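Local coordinates for ribonucleotide monophosphatase NagD (PDB 2C4N), which catalyses the hydrolysis of ribonucleoside 5'-monophosphates to ribonucleoside and phosphate, using magnesium as its metal cofactor, at residues A[116-127]-A[153-163]; A[21-31]-A[242-250]. One frame throughout, in Å; residues are numbered along the deposited sequence.

From the N terminus, strand 5-9 and a small hairpin lead into residues 21-31, the start of contact 2, whose partner, 242-250, is the chain's very end. Contact 2 thus closes a loop of 210 residues, bringing the first helix of the magnesium-binding HAD core and the C-terminal tail together. Contact 1 lies wholly within that loop, in the inserted cap domain: after 116-127 only 25 residues pass before 153-163 returns, joining two successive strand-to-helix passages of the four-stranded cap sheet. The loops nest without crossing. The centres of contact 1 and contact 2 are about 36 Å apart, on opposite sides of the chain's centre.

Contact 1. Residues A[116-127]-A[153-163]; sequences VGETRSYNWDMM and YPACGALCAGI
CD2 of Leu159 lies over one face of the Tyr122 ring, 3.8 Å from its centroid, in a CH-pi contact, the two side chains running antiparallel. The tyrosine's CG is anti to the backbone N (chi1 -177°), which carries the ring over helix 156-167 and brings Tyr122 OH to 2.7 Å from Leu159 O. A water continues from this polar end: it lies 3.1 Å from Tyr122 OH, accepts from Gly162 N and sits 2.7 Å from Ala158 O. A phenylalanine here would keep the ring but would probably leave that water short of a partner and less firmly placed between the two segments.

The other methyl of Leu159, CD1, comes to 3.5 Å from Glu118 OE1. Further along the helix Met127 SD rests 3.9 Å from Gly162 CA, where any side chain would collide with the sulfur. Val116 fits its CG1 against Cys160 SG and its CG2 against CD1 of Ile163. At the helix start Cys156 CA makes a CA-H...O contact of 3.3 Å with Gly117 O, a buried carbonyl that finds no hydrogen-bond donor. Glu118 OE2 and Pro154 O, both acceptors, lie side by side, each in a weak hydrogen bond with Trp124 of a second subunit.

Second-shell bonds shape the loop: Thr119 OG1 accepts from Ser121 N in an ST turn, and Asn123 OD1 caps helix 124-135 through Met126 N. In the cap, the contact joins the passage from strand 105-116 to helix 124-135, first helical turn included, to the first two turns of helix 156-167. Val90 of strand 86-90 touches Tyr122, and strand 139-142 meets Cys160 through Ala142 and Ile163 through Phe140.

Contact 2. Residues A[21-31]-A[242-250]; sequences VPGAAEFLHGI and PSVAEIDVI
Phe27 and Val244 meet in the Rossmann-like core of the HAD fold, where the chain's C-terminal tail, beyond edge strand 239-241, folds back on the first core helix, 24-33. Val244 sets its CB over one face of the Phe27 ring, 3.9 Å from the centroid and 19° off the normal, a CH-pi contact in which the valine side chain stands roughly perpendicular to the run of the phenylalanine's. On the opposite face lies Ile31 CD1, from one turn further along the same helix. The far end of the ring is met by isoleucines of the tail: Ile247 CG2 comes to 3.8 Å from Phe27 CE1, and Ile250 CD1 to 4.0 Å from the same carbon.

Rotation about CA-CB in Val244 leaves CG2 wedged between its own backbone N and carbonyl carbon, from where it reaches the helix start, 4.1 Å from Ala24 CA. Just before that, Val21 to Ala24 form a type II turn whose Gly23 has a positive phi of 96°; a side chain there would run into Ala245 CB as well as the preceding carbonyl.

Cys8 of the central strand 5-9 also touches Phe27, Val6 of that strand meets Ile31 and Ile250, and Ile250 O, at the C-terminal carboxylate, is hydrogen-bonded to Lys34 NZ. The tail's own turn is an ST turn in which Ser243 OG accepts from Ala245 N. That same OG is 2.7 Å from a water that donates to Pro22 O at 2.6 Å, bridging the two segments.

Contact 1. Residues A[116-127]-A[153-163]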
loop_
_atom_site.group_PDB
_atom_site.type_symbol
_atom_site.label_atom_id
_atom_site.label_comp_id
_atom_site.label_asym_id
_atom_site.label_seq_id
_atom_site.Cartn_x
_atom_site.Cartn_y
_atom_site.Cartn_z
ATOM N N VAL A 116 15.664 -9.733 -11.752
ATOM C CA VAL A 116 14.444 -9.943 -12.506
ATOM C C VAL A 116 14.323 -8.956 -13.656
ATOM O O VAL A 116 14.434 -7.742 -13.470
ATOM C CB VAL A 116 13.184 -9.800 -11.609
ATOM C CG1 VAL A 116 11.924 -10.118 -12.418
ATOM C CG2 VAL A 116 13.293 -10.725 -10.401
ATOM N N GLY A 117 14.116 -9.496 -14.851
ATOM C CA GLY A 117 13.937 -8.670 -16.032
ATOM C C GLY A 117 12.587 -9.063 -16.599
ATOM O O GLY A 117 11.562 -8.885 -15.943
ATOM N N GLU A 118 12.587 -9.602 -17.811
ATOM C CA GLU A 118 11.363 -10.061 -18.451
ATOM C C GLU A 118 11.601 -11.396 -19.148
ATOM O O GLU A 118 12.650 -11.624 -19.754
ATOM C CB GLU A 118 10.860 -9.030 -19.467
ATOM C CG GLU A 118 9.962 -9.613 -20.556
ATOM C CD GLU A 118 8.585 -10.050 -20.068
ATOM O OE1 GLU A 118 8.462 -10.568 -18.937
ATOM O OE2 GLU A 118 7.613 -9.889 -20.840
ATOM N N THR A 119 10.627 -12.289 -19.040
ATOM C CA THR A 119 10.725 -13.582 -19.697
ATOM C C THR A 119 9.341 -14.194 -19.787
ATOM O O THR A 119 8.628 -14.284 -18.792
ATOM C CB THR A 119 11.663 -14.550 -18.947
ATOM O OG1 THR A 119 11.583 -15.846 -19.557
ATOM C CG2 THR A 119 11.279 -14.654 -17.474
ATOM N N ARG A 120 8.956 -14.596 -20.992
ATOM C CA ARG A 120 7.649 -15.196 -21.194
ATOM C C ARG A 120 7.626 -16.622 -20.677
ATOM O O ARG A 120 6.612 -17.306 -20.784
ATOM C CB ARG A 120 7.279 -15.188 -22.673
ATOM C CG ARG A 120 7.118 -13.814 -23.295
ATOM C CD ARG A 120 6.421 -13.981 -24.626
ATOM N NE ARG A 120 6.057 -12.722 -25.264
ATOM C CZ ARG A 120 5.180 -12.632 -26.257
ATOM N NH1 ARG A 120 4.584 -13.725 -26.712
ATOM N NH2 ARG A 120 4.900 -11.456 -26.798
ATOM N N SER A 121 8.755 -17.070 -20.135
ATOM C CA SER A 121 8.869 -18.414 -19.583
ATOM C C SER A 121 8.682 -18.378 -18.073
ATOM O O SER A 121 8.773 -19.407 -17.405
ATOM C CB SER A 121 10.235 -19.022 -19.911
ATOM O OG SER A 121 10.321 -19.353 -21.287
ATOM N N TYR A 122 8.429 -17.186 -17.541
ATOM C CA TYR A 122 8.222 -17.006 -16.104
ATOM C C TYR A 122 7.203 -18.026 -15.607
ATOM O O TYR A 122 6.140 -18.195 -16.213
ATOM C CB TYR A 122 7.691 -15.600 -15.820
ATOM C CG TYR A 122 7.507 -15.268 -14.350
ATOM C CD1 TYR A 122 8.604 -15.093 -13.511
ATOM C CD2 TYR A 122 6.235 -15.078 -13.811
ATOM C CE1 TYR A 122 8.440 -14.731 -12.165
ATOM C CE2 TYR A 122 6.061 -14.716 -12.472
ATOM C CZ TYR A 122 7.167 -14.542 -11.659
ATOM O OH TYR A 122 6.998 -14.179 -10.342
ATOM N N ASN A 123 7.519 -18.702 -14.506
ATOM C CA ASN A 123 6.602 -19.690 -13.955
ATOM C C ASN A 123 6.706 -19.831 -12.444
ATOM O O ASN A 123 7.511 -19.165 -11.791
ATOM C CB ASN A 123 6.821 -21.062 -14.621
ATOM C CG ASN A 123 8.221 -21.605 -14.404
ATOM O OD1 ASN A 123 8.899 -21.249 -13.444
ATOM N ND2 ASN A 123 8.653 -22.489 -15.297
ATOM N N TRP A 124 5.872 -20.713 -11.908
ATOM C CA TRP A 124 5.800 -21.011 -10.484
ATOM C C TRP A 124 7.175 -21.324 -9.888
ATOM O O TRP A 124 7.517 -20.854 -8.804
ATOM C CB TRP A 124 4.860 -22.205 -10.285
ATOM C CG TRP A 124 4.409 -22.439 -8.877
ATOM C CD1 TRP A 124 3.265 -21.978 -8.294
ATOM C CD2 TRP A 124 5.071 -23.236 -7.886
ATOM N NE1 TRP A 124 3.169 -22.441 -7.004
ATOM C CE2 TRP A 124 4.269 -23.211 -6.726
ATOM C CE3 TRP A 124 6.268 -23.962 -7.864
ATOM C CZ2 TRP A 124 4.620 -23.899 -5.555
ATOM C CZ3 TRP A 124 6.620 -24.644 -6.700
ATOM C CH2 TRP A 124 5.799 -24.602 -5.561
ATOM N N ASP A 125 7.958 -22.127 -10.600
ATOM C CA ASP A 125 9.288 -22.493 -10.120
ATOM C C ASP A 125 10.224 -21.295 -9.970
ATOM O O ASP A 125 10.938 -21.184 -8.977
ATOM C CB ASP A 125 9.918 -23.537 -11.047
ATOM C CG ASP A 125 9.196 -24.870 -10.995
ATOM O OD1 ASP A 125 9.071 -25.436 -9.887
ATOM O OD2 ASP A 125 8.758 -25.354 -12.061
ATOM N N MET A 126 10.223 -20.405 -10.953
ATOM C CA MET A 126 11.069 -19.216 -10.901
ATOM C C MET A 126 10.644 -18.305 -9.759
ATOM O O MET A 126 11.478 -17.780 -9.029
ATOM C CB MET A 126 10.989 -18.447 -12.220
ATOM C CG MET A 126 11.666 -19.133 -13.392
ATOM S SD MET A 126 11.662 -18.064 -14.838
ATOM C CE MET A 126 11.640 -19.270 -16.162
ATOM N N MET A 127 9.338 -18.114 -9.609
ATOM C CA MET A 127 8.828 -17.262 -8.537
ATOM C C MET A 127 9.255 -17.846 -7.196
ATOM O O MET A 127 9.681 -17.126 -6.296
ATOM C CB MET A 127 7.299 -17.183 -8.594
ATOM C CG MET A 127 6.706 -16.162 -7.637
ATOM S SD MET A 127 4.918 -16.276 -7.424
ATOM C CE MET A 127 4.334 -15.960 -9.075
ATOM N N TYR A 153 0.444 -7.448 -21.470
ATOM C CA TYR A 153 1.570 -8.368 -21.423
ATOM C C TYR A 153 2.352 -8.127 -20.139
ATOM O O TYR A 153 2.791 -7.007 -19.881
ATOM C CB TYR A 153 2.499 -8.115 -22.612
ATOM C CG TYR A 153 2.039 -8.700 -23.924
ATOM C CD1 TYR A 153 0.686 -8.895 -24.199
ATOM C CD2 TYR A 153 2.964 -9.028 -24.911
ATOM C CE1 TYR A 153 0.269 -9.409 -25.427
ATOM C CE2 TYR A 153 2.557 -9.538 -26.138
ATOM C CZ TYR A 153 1.210 -9.725 -26.388
ATOM O OH TYR A 153 0.813 -10.229 -27.603
ATOM N N PRO A 154 2.546 -9.175 -19.327
ATOM C CA PRO A 154 3.298 -8.986 -18.086
ATOM C C PRO A 154 4.697 -8.447 -18.372
ATOM O O PRO A 154 5.349 -8.870 -19.331
ATOM C CB PRO A 154 3.336 -10.393 -17.490
ATOM C CG PRO A 154 2.036 -10.997 -17.975
ATOM C CD PRO A 154 2.017 -10.547 -19.420
ATOM N N ALA A 155 5.135 -7.501 -17.547
ATOM C CA ALA A 155 6.458 -6.906 -17.669
ATOM C C ALA A 155 7.159 -7.120 -16.333
ATOM O O ALA A 155 6.568 -7.670 -15.401
ATOM C CB ALA A 155 6.344 -5.417 -17.984
ATOM N N CYS A 156 8.409 -6.679 -16.235
ATOM C CA CYS A 156 9.192 -6.849 -15.018
ATOM C C CYS A 156 8.440 -6.628 -13.702
ATOM O O CYS A 156 8.490 -7.472 -12.803
ATOM C CB CYS A 156 10.408 -5.923 -15.057
ATOM S SG CYS A 156 11.498 -6.095 -13.638
ATOM N N GLY A 157 7.756 -5.493 -13.590
ATOM C CA GLY A 157 7.025 -5.182 -12.371
ATOM C C GLY A 157 6.038 -6.256 -11.955
ATOM O O GLY A 157 5.869 -6.527 -10.764
ATOM N N ALA A 158 5.380 -6.862 -12.938
ATOM C CA ALA A 158 4.406 -7.917 -12.674
ATOM C C ALA A 158 5.087 -9.209 -12.222
ATOM O O ALA A 158 4.549 -9.952 -11.397
ATOM C CB ALA A 158 3.566 -8.173 -13.926
ATOM N N LEU A 159 6.269 -9.476 -12.768
ATOM C CA LEU A 159 7.019 -10.671 -12.398
ATOM C C LEU A 159 7.552 -10.533 -10.977
ATOM O O LEU A 159 7.682 -11.517 -10.252
ATOM C CB LEU A 159 8.186 -10.906 -13.367
ATOM C CG LEU A 159 7.858 -10.965 -14.870
ATOM C CD1 LEU A 159 9.047 -11.556 -15.615
ATOM C CD2 LEU A 159 6.624 -11.809 -15.110
ATOM N N CYS A 160 7.865 -9.309 -10.573
ATOM C CA CYS A 160 8.373 -9.078 -9.222
ATOM C C CYS A 160 7.282 -9.178 -8.163
ATOM O O CYS A 160 7.543 -9.566 -7.024
ATOM C CB CYS A 160 9.026 -7.693 -9.127
ATOM S SG CYS A 160 10.608 -7.538 -9.992
ATOM N N ALA A 161 6.058 -8.834 -8.549
ATOM C CA ALA A 161 4.926 -8.834 -7.627
ATOM C C ALA A 161 4.801 -10.080 -6.743
ATOM O O ALA A 161 4.679 -9.969 -5.518
ATOM C CB ALA A 161 3.631 -8.604 -8.408
ATOM N N GLY A 162 4.825 -11.260 -7.358
ATOM C CA GLY A 162 4.717 -12.493 -6.594
ATOM C C GLY A 162 5.914 -12.724 -5.689
ATOM O O GLY A 162 5.773 -13.189 -4.559
ATOM N N ILE A 163 7.101 -12.399 -6.191
ATOM C CA ILE A 163 8.330 -12.563 -5.422
ATOM C C ILE A 163 8.318 -11.652 -4.196
ATOM O O ILE A 163 8.704 -12.067 -3.103
ATOM C CB ILE A 163 9.568 -12.245 -6.296
ATOM C CG1 ILE A 163 9.622 -13.225 -7.476
ATOM C CG2 ILE A 163 10.842 -12.338 -5.464
ATOM C CD1 ILE A 163 10.534 -12.785 -8.613
HETATM O O HOH W 1 4.532 -12.308 -9.995
#

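Contact 2. Residues A[21-31]-A[242-250]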
loop_
_atom_site.group_PDB
_atom_site.type_symbol
_atom_site.label_atom_id
_atom_site.label_comp_id
_atom_site.label_asym_id
_atom_site.label_seq_id
_atom_site.Cartn_x
_atom_site.Cartn_y
_atom_site.Cartn_z
ATOM N N VAL A 21 7.794 8.136 -35.176
ATOM C CA VAL A 21 6.993 9.333 -34.979
ATOM C C VAL A 21 7.475 10.320 -36.039
ATOM O O VAL A 21 8.678 10.501 -36.221
ATOM C CB VAL A 21 7.232 9.942 -33.580
ATOM C CG1 VAL A 21 6.540 11.298 -33.475
ATOM C CG2 VAL A 21 6.709 8.991 -32.507
ATOM N N PRO A 22 6.547 10.959 -36.765
ATOM C CA PRO A 22 6.950 11.920 -37.797
ATOM C C PRO A 22 7.957 12.942 -37.270
ATOM O O PRO A 22 7.726 13.578 -36.241
ATOM C CB PRO A 22 5.626 12.563 -38.197
ATOM C CG PRO A 22 4.662 11.422 -38.052
ATOM C CD PRO A 22 5.081 10.810 -36.725
ATOM N N GLY A 23 9.072 13.092 -37.976
ATOM C CA GLY A 23 10.090 14.042 -37.559
ATOM C C GLY A 23 11.222 13.451 -36.731
ATOM O O GLY A 23 12.245 14.104 -36.515
ATOM N N ALA A 24 11.051 12.215 -36.270
ATOM C CA ALA A 24 12.067 11.554 -35.454
ATOM C C ALA A 24 13.430 11.501 -36.135
ATOM O O ALA A 24 14.443 11.863 -35.540
ATOM C CB ALA A 24 11.613 10.139 -35.093
ATOM N N ALA A 25 13.454 11.050 -37.385
ATOM C CA ALA A 25 14.709 10.947 -38.124
ATOM C C ALA A 25 15.445 12.284 -38.189
ATOM O O ALA A 25 16.628 12.369 -37.858
ATOM C CB ALA A 25 14.442 10.421 -39.533
ATOM N N GLU A 26 14.737 13.330 -38.606
ATOM C CA GLU A 26 15.326 14.659 -38.720
ATOM C C GLU A 26 15.799 15.177 -37.363
ATOM O O GLU A 26 16.851 15.812 -37.257
ATOM C CB GLU A 26 14.305 15.633 -39.315
ATOM C CG GLU A 26 14.881 16.990 -39.679
ATOM C CD GLU A 26 15.899 16.913 -40.803
ATOM O OE1 GLU A 26 16.924 16.215 -40.639
ATOM O OE2 GLU A 26 15.675 17.550 -41.853
ATOM N N PHE A 27 15.014 14.906 -36.326
ATOM C CA PHE A 27 15.352 15.336 -34.975
ATOM C C PHE A 27 16.681 14.732 -34.544
ATOM O O PHE A 27 17.588 15.443 -34.110
ATOM C CB PHE A 27 14.250 14.907 -34.000
ATOM C CG PHE A 27 14.572 15.172 -32.558
ATOM C CD1 PHE A 27 14.731 16.473 -32.088
ATOM C CD2 PHE A 27 14.703 14.117 -31.660
ATOM C CE1 PHE A 27 15.015 16.721 -30.745
ATOM C CE2 PHE A 27 14.986 14.352 -30.315
ATOM C CZ PHE A 27 15.142 15.659 -29.855
ATOM N N LEU A 28 16.795 13.413 -34.671
ATOM C CA LEU A 28 18.010 12.709 -34.280
ATOM C C LEU A 28 19.220 13.087 -35.131
ATOM O O LEU A 28 20.306 13.327 -34.599
ATOM C CB LEU A 28 17.776 11.199 -34.341
ATOM C CG LEU A 28 16.724 10.665 -33.358
ATOM C CD1 LEU A 28 16.615 9.150 -33.487
ATOM C CD2 LEU A 28 17.113 11.050 -31.937
ATOM N N HIS A 29 19.035 13.145 -36.445
ATOM C CA HIS A 29 20.132 13.501 -37.340
ATOM C C HIS A 29 20.651 14.900 -37.027
ATOM O O HIS A 29 21.852 15.157 -37.112
ATOM C CB HIS A 29 19.687 13.418 -38.803
ATOM C CG HIS A 29 19.397 12.024 -39.269
ATOM N ND1 HIS A 29 20.255 10.970 -39.038
ATOM C CD2 HIS A 29 18.351 11.512 -39.959
ATOM C CE1 HIS A 29 19.749 9.868 -39.565
ATOM N NE2 HIS A 29 18.594 10.171 -40.129
ATOM N N GLY A 30 19.745 15.800 -36.656
ATOM C CA GLY A 30 20.149 17.153 -36.319
ATOM C C GLY A 30 21.070 17.159 -35.115
ATOM O O GLY A 30 22.063 17.889 -35.077
ATOM N N ILE A 31 20.745 16.337 -34.121
ATOM C CA ILE A 31 21.557 16.242 -32.915
ATOM C C ILE A 31 22.932 15.660 -33.218
ATOM O O ILE A 31 23.948 16.188 -32.771
ATOM C CB ILE A 31 20.865 15.363 -31.851
ATOM C CG1 ILE A 31 19.569 16.038 -31.398
ATOM C CG2 ILE A 31 21.798 15.128 -30.667
ATOM C CD1 ILE A 31 18.702 15.170 -30.512
ATOM N N PRO A 242 4.379 19.258 -28.805
ATOM C CA PRO A 242 3.487 18.189 -29.256
ATOM C C PRO A 242 4.317 16.943 -29.570
ATOM O O PRO A 242 3.925 15.828 -29.236
ATOM C CB PRO A 242 2.840 18.783 -30.506
ATOM C CG PRO A 242 2.809 20.250 -30.199
ATOM C CD PRO A 242 4.177 20.482 -29.602
ATOM N N SER A 243 5.474 17.146 -30.198
ATOM C CA SER A 243 6.361 16.038 -30.558
ATOM C C SER A 243 7.771 16.558 -30.780
ATOM O O SER A 243 8.006 17.759 -30.717
ATOM C CB SER A 243 5.871 15.355 -31.839
ATOM O OG SER A 243 6.100 16.183 -32.966
ATOM N N VAL A 244 8.709 15.653 -31.045
ATOM C CA VAL A 244 10.094 16.049 -31.278
ATOM C C VAL A 244 10.254 16.954 -32.504
ATOM O O VAL A 244 11.239 17.681 -32.625
ATOM C CB VAL A 244 11.010 14.813 -31.454
ATOM C CG1 VAL A 244 11.139 14.071 -30.126
ATOM C CG2 VAL A 244 10.447 13.884 -32.529
ATOM N N ALA A 245 9.276 16.918 -33.402
ATOM C CA ALA A 245 9.330 17.718 -34.622
ATOM C C ALA A 245 9.512 19.217 -34.391
ATOM O O ALA A 245 10.145 19.898 -35.203
ATOM C CB ALA A 245 8.081 17.470 -35.454
ATOM N N GLU A 246 8.965 19.736 -33.295
ATOM C CA GLU A 246 9.089 21.162 -33.009
ATOM C C GLU A 246 10.192 21.523 -32.024
ATOM O O GLU A 246 10.405 22.699 -31.740
ATOM C CB GLU A 246 7.758 21.722 -32.494
ATOM C CG GLU A 246 6.615 21.656 -33.493
ATOM C CD GLU A 246 5.407 22.441 -33.032
ATOM O OE1 GLU A 246 5.273 22.654 -31.805
ATOM O OE2 GLU A 246 4.587 22.841 -33.890
ATOM N N ILE A 247 10.893 20.527 -31.491
ATOM C CA ILE A 247 11.966 20.817 -30.543
ATOM C C ILE A 247 13.098 21.534 -31.279
ATOM O O ILE A 247 13.651 20.995 -32.238
ATOM C CB ILE A 247 12.546 19.519 -29.904
ATOM C CG1 ILE A 247 11.483 18.828 -29.053
ATOM C CG2 ILE A 247 13.755 19.849 -29.035
ATOM C CD1 ILE A 247 11.960 17.511 -28.442
ATOM N N ASP A 248 13.435 22.747 -30.842
ATOM C CA ASP A 248 14.516 23.504 -31.469
ATOM C C ASP A 248 15.316 24.307 -30.445
ATOM O O ASP A 248 15.933 25.319 -30.783
ATOM C CB ASP A 248 13.969 24.437 -32.556
ATOM C CG ASP A 248 13.064 25.521 -32.000
ATOM O OD1 ASP A 248 12.872 25.578 -30.764
ATOM O OD2 ASP A 248 12.545 26.321 -32.806
ATOM N N VAL A 249 15.291 23.854 -29.194
ATOM C CA VAL A 249 16.037 24.509 -28.126
ATOM C C VAL A 249 17.350 23.760 -27.924
ATOM O O VAL A 249 18.122 24.069 -27.018
ATOM C CB VAL A 249 15.245 24.526 -26.785
ATOM C CG1 VAL A 249 13.978 25.357 -26.918
ATOM C CG2 VAL A 249 14.913 23.114 -26.368
ATOM N N ILE A 250 17.592 22.779 -28.789
ATOM C CA ILE A 250 18.806 21.979 -28.738
ATOM C C ILE A 250 19.755 22.450 -29.831
ATOM O O ILE A 250 19.734 21.858 -30.930
ATOM C CB ILE A 250 18.509 20.477 -28.934
ATOM C CG1 ILE A 250 17.457 20.007 -27.923
ATOM C CG2 ILE A 250 19.798 19.669 -28.771
ATOM C CD1 ILE A 250 17.214 18.501 -27.924
ATOM O OXT ILE A 250 20.498 23.415 -29.589
HETATM O O HOH W 2 5.593 14.658 -35.184
#